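Local atomic coordinates of probable aquaporin AqpM (Archaeoglobus fulgidus, PDB entry 3NE2), a protein that probably forms a membrane channel of the aquaporin family that lets water flow in either direction along an osmotic gradient. Residues L133-A137 and A202-G206. Residues are numbered along the deposited sequence; the frame is centred on the assembly and turned at random.
Sequences LGATA and ARTFG
Arg203 reaches across to the carbonyl of Gly134, and the polar evidence starts there. NH1 of Arg203 lies 3.0 Å from Gly134 O with an N-H...O angle of 168°, and the oxygen sits in the guanidinium plane, so the bond is made at the group's edge. Arg203 NH2 adds a weak bond to Gly134 O at 3.5 Å, bent to 136°. CG lies anti to the backbone N (chi1 172°) and the chain bends at chi2, which carries the guanidinium to the loop.

A second polar link joins hydroxyls: Thr204 OG1 and Thr136 OG1 are 2.7 Å apart, while the stronger partner of the Thr204 hydroxyl is Ser198 OG.

The non-polar part rests mainly on one methyl. CG2 of Thr136 stands over the centre of one guanidinium face, 3.6 Å from Arg203 CZ. Edge bonding and face cover together restrict how the group can turn.

An arginine just after the second Asn-Pro-Ala motif is the usual selectivity-filter arginine of aquaporins, and Arg203 is consistent with that role. The contact ties the loop between helices 126-129 and 144-167 to helix 201-213, while Tyr225 of helix 224-243 packs against both threonines.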
loop_
_atom_site.group_PDB
_atom_site.type_symbol
_atom_site.label_atom_id
_atom_site.label_comp_id
_atom_site.label_asym_id
_atom_site.label_seq_id
_atom_site.Cartn_x
_atom_site.Cartn_y
_atom_site.Cartn_z
ATOM N N LEU C 133 5.429 21.313 12.236
ATOM C CA LEU C 133 5.300 21.433 10.781
ATOM C C LEU C 133 6.009 20.280 10.036
ATOM O O LEU C 133 6.396 20.408 8.857
ATOM C CB LEU C 133 5.781 22.818 10.292
ATOM C CG LEU C 133 4.901 24.001 10.731
ATOM C CD1 LEU C 133 5.522 25.345 10.412
ATOM C CD2 LEU C 133 3.515 23.901 10.101
ATOM N N GLY C 134 6.141 19.141 10.725
ATOM C CA GLY C 134 6.805 17.949 10.171
ATOM C C GLY C 134 8.250 18.172 9.754
ATOM O O GLY C 134 8.743 17.521 8.822
ATOM N N ALA C 135 8.926 19.088 10.455
ATOM C CA ALA C 135 10.306 19.419 10.157
ATOM C C ALA C 135 11.183 18.236 10.506
ATOM O O ALA C 135 10.911 17.529 11.473
ATOM C CB ALA C 135 10.727 20.640 10.947
ATOM N N THR C 136 12.236 18.016 9.722
ATOM C CA THR C 136 13.155 16.907 9.980
ATOM C C THR C 136 14.246 17.344 10.969
ATOM O O THR C 136 14.667 18.498 10.992
ATOM C CB THR C 136 13.793 16.371 8.686
ATOM O OG1 THR C 136 14.168 17.466 7.846
ATOM C CG2 THR C 136 12.825 15.501 7.946
ATOM N N ALA C 137 14.674 16.417 11.811
ATOM C CA ALA C 137 15.808 16.651 12.690
ATOM C C ALA C 137 16.167 15.304 13.288
ATOM O O ALA C 137 15.314 14.401 13.291
ATOM C CB ALA C 137 15.472 17.663 13.771
ATOM N N ALA C 202 14.785 21.232 0.105
ATOM C CA ALA C 202 13.578 22.068 0.018
ATOM C C ALA C 202 12.486 21.571 0.970
ATOM O O ALA C 202 11.776 22.383 1.608
ATOM C CB ALA C 202 13.057 22.128 -1.392
ATOM N N ARG C 203 12.383 20.246 1.107
ATOM C CA ARG C 203 11.385 19.617 1.994
ATOM C C ARG C 203 11.682 19.844 3.485
ATOM O O ARG C 203 10.770 19.901 4.294
ATOM C CB ARG C 203 11.300 18.127 1.668
ATOM C CG ARG C 203 10.452 17.289 2.612
ATOM C CD ARG C 203 11.322 16.593 3.669
ATOM N NE ARG C 203 10.551 15.691 4.532
ATOM C CZ ARG C 203 10.011 16.021 5.710
ATOM N NH1 ARG C 203 10.118 17.253 6.219
ATOM N NH2 ARG C 203 9.340 15.097 6.388
ATOM N N THR C 204 12.961 19.962 3.830
ATOM C CA THR C 204 13.389 20.351 5.174
ATOM C C THR C 204 13.206 21.854 5.383
ATOM O O THR C 204 12.673 22.280 6.411
ATOM C CB THR C 204 14.867 19.967 5.425
ATOM O OG1 THR C 204 14.985 18.540 5.520
ATOM C CG2 THR C 204 15.383 20.609 6.710
ATOM N N PHE C 205 13.646 22.641 4.402
ATOM C CA PHE C 205 13.524 24.093 4.450
ATOM C C PHE C 205 12.123 24.562 4.831
ATOM O O PHE C 205 11.962 25.308 5.815
ATOM C CB PHE C 205 13.925 24.706 3.105
ATOM C CG PHE C 205 13.724 26.203 3.029
ATOM C CD1 PHE C 205 14.732 27.087 3.456
ATOM C CD2 PHE C 205 12.530 26.733 2.529
ATOM C CE1 PHE C 205 14.549 28.474 3.381
ATOM C CE2 PHE C 205 12.339 28.121 2.451
ATOM C CZ PHE C 205 13.353 28.992 2.874
ATOM N N GLY C 206 11.124 24.133 4.052
ATOM C CA GLY C 206 9.718 24.542 4.267
ATOM C C GLY C 206 9.269 24.648 5.738
ATOM O O GLY C 206 8.981 25.743 6.256
#